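Local coordinates for hypothetical protein (Legionella pneumophila subsp. pneumophila, PDB 4KH9) that is of unknown function but binds calcium and is built from the three domains of the DUF4785 family, at residues A181-H186 and N195-R200; Q207-N212 and E236-E241. All blocks are in the same frame, centred on the assembly; numbering follows the deposited sequence.

Interaction 1 (A181-H186 and N195-R200); sequences ATISLH and NDVDAR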
loop_
_atom_site.group_PDB
_atom_site.type_symbol
_atom_site.label_atom_id
_atom_site.label_comp_id
_atom_site.label_asym_id
_atom_site.label_seq_id
_atom_site.Cartn_x
_atom_site.Cartn_y
_atom_site.Cartn_z
ATOM N N ALA A 181 11.853 0.472 6.075
ATOM C CA ALA A 181 11.581 1.274 4.889
ATOM C C ALA A 181 12.827 2.032 4.459
ATOM O O ALA A 181 13.689 2.344 5.288
ATOM C CB ALA A 181 10.450 2.252 5.159
ATOM N N THR A 182 12.959 2.257 3.166
ATOM C CA THR A 182 14.042 3.062 2.598
ATOM C C THR A 182 13.381 4.222 1.906
ATOM O O THR A 182 12.431 4.006 1.158
ATOM C CB THR A 182 14.943 2.242 1.679
ATOM O OG1 THR A 182 15.243 1.003 2.334
ATOM C CG2 THR A 182 16.233 2.999 1.310
ATOM N N ILE A 183 13.849 5.443 2.187
ATOM C CA ILE A 183 13.309 6.707 1.669
ATOM C C ILE A 183 14.482 7.483 1.087
ATOM O O ILE A 183 15.423 7.806 1.808
ATOM C CB ILE A 183 12.574 7.474 2.834
ATOM C CG1 ILE A 183 11.425 6.626 3.432
ATOM C CG2 ILE A 183 12.077 8.869 2.378
ATOM C CD1 ILE A 183 11.166 6.845 4.994
ATOM N N SER A 184 14.431 7.765 -0.220
ATOM C CA SER A 184 15.533 8.446 -0.915
ATOM C C SER A 184 15.042 9.579 -1.787
ATOM O O SER A 184 14.026 9.451 -2.460
ATOM C CB SER A 184 16.314 7.471 -1.793
ATOM O OG SER A 184 16.318 6.162 -1.255
ATOM N N LEU A 185 15.774 10.687 -1.767
ATOM C CA LEU A 185 15.479 11.839 -2.595
ATOM C C LEU A 185 16.513 11.900 -3.713
ATOM O O LEU A 185 17.707 11.995 -3.430
ATOM C CB LEU A 185 15.456 13.139 -1.770
ATOM C CG LEU A 185 15.004 14.406 -2.547
ATOM C CD1 LEU A 185 13.544 14.282 -3.014
ATOM C CD2 LEU A 185 15.158 15.648 -1.691
ATOM N N HIS A 186 16.050 11.866 -4.982
ATOM C CA HIS A 186 16.944 11.848 -6.136
ATOM C C HIS A 186 16.716 12.977 -7.148
ATOM O O HIS A 186 15.600 13.458 -7.351
ATOM C CB HIS A 186 16.783 10.525 -6.902
ATOM C CG HIS A 186 17.072 9.288 -6.100
ATOM N ND1 HIS A 186 18.373 8.918 -5.785
ATOM C CD2 HIS A 186 16.224 8.348 -5.622
ATOM C CE1 HIS A 186 18.266 7.784 -5.113
ATOM N NE2 HIS A 186 16.993 7.391 -5.015
ATOM N N ASN A 195 17.281 16.661 6.039
ATOM C CA ASN A 195 17.161 16.569 7.483
ATOM C C ASN A 195 15.677 16.595 7.899
ATOM O O ASN A 195 15.343 16.047 8.949
ATOM C CB ASN A 195 17.940 17.687 8.180
ATOM C CG ASN A 195 19.446 17.561 8.092
ATOM O OD1 ASN A 195 20.041 16.584 8.562
ATOM N ND2 ASN A 195 20.102 18.564 7.516
ATOM N N ASP A 196 14.790 17.221 7.088
ATOM C CA ASP A 196 13.382 17.283 7.441
ATOM C C ASP A 196 12.635 16.146 6.722
ATOM O O ASP A 196 12.295 16.246 5.528
ATOM C CB ASP A 196 12.796 18.682 7.126
ATOM C CG ASP A 196 11.391 18.959 7.659
ATOM O OD1 ASP A 196 10.829 18.081 8.346
ATOM O OD2 ASP A 196 10.851 20.051 7.370
ATOM N N VAL A 197 12.471 15.024 7.444
ATOM C CA VAL A 197 11.789 13.799 6.974
ATOM C C VAL A 197 10.808 13.331 8.026
ATOM O O VAL A 197 11.169 13.213 9.194
ATOM C CB VAL A 197 12.765 12.631 6.629
ATOM C CG1 VAL A 197 12.028 11.407 6.064
ATOM C CG2 VAL A 197 13.882 13.047 5.709
ATOM N N ASP A 198 9.597 12.981 7.611
ATOM C CA ASP A 198 8.572 12.409 8.504
ATOM C C ASP A 198 8.021 11.167 7.819
ATOM O O ASP A 198 7.851 11.199 6.597
ATOM C CB ASP A 198 7.447 13.438 8.782
ATOM C CG ASP A 198 7.909 14.806 9.257
ATOM O OD1 ASP A 198 8.563 14.879 10.325
ATOM O OD2 ASP A 198 7.614 15.813 8.559
ATOM N N ALA A 199 7.785 10.075 8.551
ATOM C CA ALA A 199 7.240 8.853 7.936
ATOM C C ALA A 199 6.423 8.069 8.957
ATOM O O ALA A 199 6.740 8.065 10.149
ATOM C CB ALA A 199 8.366 7.990 7.360
ATOM N N ARG A 200 5.348 7.432 8.494
ATOM C CA ARG A 200 4.481 6.650 9.363
ATOM C C ARG A 200 3.807 5.577 8.572
ATOM O O ARG A 200 3.804 5.607 7.354
ATOM C CB ARG A 200 3.427 7.561 10.045
ATOM C CG ARG A 200 2.470 8.223 9.017
ATOM C CD ARG A 200 1.436 9.065 9.724
ATOM N NE ARG A 200 0.411 9.561 8.801
ATOM C CZ ARG A 200 -0.684 10.211 9.188
ATOM N NH1 ARG A 200 -0.901 10.452 10.476
ATOM N NH2 ARG A 200 -1.569 10.625 8.289
#
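Between Ile183 and its partners Val197 and Ala199 no flat side-chain group takes part: aliphatic carbons do all the touching across a beta-sandwich of the central domain, which belongs to the E-set (immunoglobulin-like) clan. The one ring that the two segments hold, that of His186, meets Tyr163 instead, while the ring-bearing Phe221 touches Val197 from strand 220-226. Strands 178-186 and 196-202 do not pair with each other. The CA atoms of Ile183 and Ala199 are 9.0 Å apart, and no hydrogen bond joins the two segments; the backbone of Ile183 pairs with Phe221 on one neighbouring strand.

Ile183 points its CB at the second segment and fits its two branches against alternate residues there. Both Val197 and Ala199 turn CB inward, while Asp198 between them points away from Ile183. Asp198 belongs, with Asp196, to a calcium site seen in this protein, though no ion is bound to them in this chain. Leu213 touches both Ile183 and Val197, and Thr242 and Val244 add cover from strand 238-248.

With CG1 beside the backbone N (chi1 -59°) and CG2 anti to it, the branches diverge. CG2 lies loosely, 4.5 Å from Val197 CG1, whereas CD1 reaches closer, ending 3.8 Å from Ala199 CB.

Interaction 2 (Q207-N212 and E236-E241); sequences QVISLN and ENWYLE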
loop_
_atom_site.group_PDB
_atom_site.type_symbol
_atom_site.label_atom_id
_atom_site.label_comp_id
_atom_site.label_asym_id
_atom_site.label_seq_id
_atom_site.Cartn_x
_atom_site.Cartn_y
_atom_site.Cartn_z
ATOM N N GLN A 207 -5.453 3.463 12.018
ATOM C CA GLN A 207 -4.473 3.343 13.116
ATOM C C GLN A 207 -3.064 3.717 12.581
ATOM O O GLN A 207 -2.728 3.416 11.427
ATOM C CB GLN A 207 -4.495 1.939 13.769
ATOM C CG GLN A 207 -4.062 0.759 12.880
ATOM C CD GLN A 207 -5.160 0.129 12.034
ATOM O OE1 GLN A 207 -5.882 0.764 11.270
ATOM N NE2 GLN A 207 -5.239 -1.171 12.075
ATOM N N VAL A 208 -2.287 4.433 13.377
ATOM C CA VAL A 208 -0.993 4.943 12.944
ATOM C C VAL A 208 0.149 4.325 13.748
ATOM O O VAL A 208 0.094 4.248 14.974
ATOM C CB VAL A 208 -0.961 6.504 13.044
ATOM C CG1 VAL A 208 0.450 7.068 12.835
ATOM C CG2 VAL A 208 -1.937 7.139 12.052
ATOM N N ILE A 209 1.205 3.918 13.039
ATOM C CA ILE A 209 2.440 3.452 13.660
ATOM C C ILE A 209 3.526 4.376 13.084
ATOM O O ILE A 209 3.751 4.371 11.890
ATOM C CB ILE A 209 2.719 1.926 13.475
ATOM C CG1 ILE A 209 1.632 1.056 14.155
ATOM C CG2 ILE A 209 4.121 1.563 14.011
ATOM C CD1 ILE A 209 1.622 -0.421 13.743
ATOM N N SER A 210 4.138 5.220 13.914
ATOM C CA SER A 210 5.200 6.127 13.476
ATOM C C SER A 210 6.500 5.338 13.181
ATOM O O SER A 210 6.713 4.276 13.763
ATOM C CB SER A 210 5.450 7.192 14.542
ATOM O OG SER A 210 4.264 7.943 14.765
ATOM N N LEU A 211 7.281 5.768 12.189
ATOM C CA LEU A 211 8.538 5.074 11.888
ATOM C C LEU A 211 9.651 5.754 12.574
ATOM O O LEU A 211 9.680 6.985 12.552
ATOM C CB LEU A 211 8.868 5.050 10.383
ATOM C CG LEU A 211 8.250 4.111 9.412
ATOM C CD1 LEU A 211 9.028 4.242 8.098
ATOM C CD2 LEU A 211 8.364 2.653 9.845
ATOM N N ASN A 212 10.599 4.986 13.127
ATOM C CA ASN A 212 11.795 5.529 13.762
ATOM C C ASN A 212 12.860 5.622 12.686
ATOM O O ASN A 212 13.234 4.592 12.100
ATOM C CB ASN A 212 12.194 4.635 14.927
ATOM C CG ASN A 212 11.093 4.499 15.964
ATOM O OD1 ASN A 212 10.636 3.399 16.288
ATOM N ND2 ASN A 212 10.608 5.613 16.469
ATOM N N GLU A 236 -8.070 -5.243 3.244
ATOM C CA GLU A 236 -7.475 -3.931 2.961
ATOM C C GLU A 236 -5.985 -3.896 3.335
ATOM O O GLU A 236 -5.522 -4.662 4.194
ATOM C CB GLU A 236 -8.229 -2.810 3.695
ATOM C CG GLU A 236 -9.705 -2.677 3.359
ATOM C CD GLU A 236 -10.469 -1.787 4.325
ATOM O OE1 GLU A 236 -10.563 -2.137 5.524
ATOM O OE2 GLU A 236 -11.004 -0.750 3.872
ATOM N N ASN A 237 -5.235 -3.004 2.673
ATOM C CA ASN A 237 -3.809 -2.862 2.893
ATOM C C ASN A 237 -3.438 -1.650 3.755
ATOM O O ASN A 237 -4.243 -0.758 4.009
ATOM C CB ASN A 237 -3.075 -2.762 1.555
ATOM C CG ASN A 237 -3.010 -4.066 0.797
ATOM O OD1 ASN A 237 -2.883 -5.168 1.369
ATOM N ND2 ASN A 237 -3.065 -3.958 -0.511
ATOM N N TRP A 238 -2.188 -1.674 4.223
ATOM C CA TRP A 238 -1.509 -0.609 4.937
ATOM C C TRP A 238 -0.714 0.200 3.957
ATOM O O TRP A 238 -0.385 -0.293 2.879
ATOM C CB TRP A 238 -0.566 -1.192 5.997
ATOM C CG TRP A 238 -1.222 -1.741 7.215
ATOM C CD1 TRP A 238 -2.027 -2.839 7.299
ATOM C CD2 TRP A 238 -1.069 -1.245 8.555
ATOM N NE1 TRP A 238 -2.469 -2.999 8.589
ATOM C CE2 TRP A 238 -1.881 -2.043 9.388
ATOM C CE3 TRP A 238 -0.405 -0.133 9.115
ATOM C CZ2 TRP A 238 -1.989 -1.815 10.767
ATOM C CZ3 TRP A 238 -0.512 0.090 10.484
ATOM C CH2 TRP A 238 -1.292 -0.745 11.293
ATOM N N TYR A 239 -0.352 1.420 4.361
ATOM C CA TYR A 239 0.487 2.307 3.596
ATOM C C TYR A 239 1.561 2.908 4.450
ATOM O O TYR A 239 1.353 3.252 5.613
ATOM C CB TYR A 239 -0.326 3.469 2.923
ATOM C CG TYR A 239 -1.121 3.024 1.724
ATOM C CD1 TYR A 239 -2.393 2.469 1.872
ATOM C CD2 TYR A 239 -0.571 3.065 0.442
ATOM C CE1 TYR A 239 -3.103 1.977 0.772
ATOM C CE2 TYR A 239 -1.281 2.597 -0.665
ATOM C CZ TYR A 239 -2.535 2.029 -0.489
ATOM O OH TYR A 239 -3.243 1.560 -1.564
ATOM N N LEU A 240 2.719 3.004 3.853
ATOM C CA LEU A 240 3.835 3.803 4.286
ATOM C C LEU A 240 3.593 5.196 3.719
ATOM O O LEU A 240 3.379 5.319 2.511
ATOM C CB LEU A 240 5.184 3.217 3.828
ATOM C CG LEU A 240 6.388 4.181 3.922
ATOM C CD1 LEU A 240 6.705 4.521 5.399
ATOM C CD2 LEU A 240 7.612 3.627 3.195
ATOM N N GLU A 241 3.552 6.225 4.587
ATOM C CA GLU A 241 3.382 7.627 4.163
ATOM C C GLU A 241 4.594 8.410 4.588
ATOM O O GLU A 241 4.979 8.348 5.759
ATOM C CB GLU A 241 2.120 8.286 4.791
ATOM C CG GLU A 241 0.771 7.671 4.470
ATOM C CD GLU A 241 -0.380 8.534 4.963
ATOM O OE1 GLU A 241 -0.207 9.275 5.961
ATOM O OE2 GLU A 241 -1.475 8.440 4.362
#
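Gln207 and Ile209 meet Trp238, and Leu211 meets Leu240, through carbon. Gln207 and Ile209 both come to the six-membered part of the indole, approaching obliquely from opposite sides of the ring plane. Ile209 CD1 is 3.8 Å from Trp238 CH2. From Gln207 it is the aliphatic stem that comes closest, CG standing 3.5 Å from Trp238 CH2. The glutamine gets there by folding: CG sits between the backbone N and carbonyl carbon (chi1 65°) and the chain bends again at chi2 (-87°), which brings the amide obliquely to the rim of the benzene part, off the ring plane, with NE2 3.6 Å from Trp238 CZ2. The amide plane is tilted 63° from the indole. At the other end, Leu211 and Leu240 cross at about a right angle, their CD1 methyls 3.6 Å apart.

The polar ends of Gln207 and Trp238 find their partners outside the two segments. Gln207 hydrogen-bonds through OE1 to Lys205 N and through NE2 to Ser229 OG, and Trp238 NE1 bonds to Asp233 OD2. Phe261 and Tyr263, on strand 251-264, also meet the indole.

Backbone pairing between the segments is absent, since strand 196-202 runs between them in the sheet: Leu211 pairs with Ala199 and Tyr239 with Val202. Leu211 and Leu240 meet across that strand, both touching Ala181, while the Trp238 end lies by Pro204, past the strand's end.

The chemistry implies that the indole is held by its polar NH while carbon atoms pack against its benzene part, and that, with OE1 and NE2 each hydrogen-bonded, the Gln207 amide is fixed in orientation and its hydrocarbon stem is left to meet the ring.

Strand 178-186 comes first, and a short loop leads from it to strand 196-202, so interaction 1 closes after only eight intervening residues. Interaction 2 opens later, when the chain returns as strand 208-217, and closes on strand 238-248 after a 23-residue excursion that includes strand 220-226. The two therefore stand in series, neither enclosing nor crossing the other. Strand 196-202 connects them: Ala199 O takes a probable hydrogen bond from Leu211 N (3.1 Å), and Arg200 NE makes a salt bridge with Glu241 OE1 (2.9 Å). Interaction 1 joins strands 178-186 and 196-202, which do not pair, while interaction 2 ties strands 208-217 and 238-248, the two neighbours of 196-202 in the sheet.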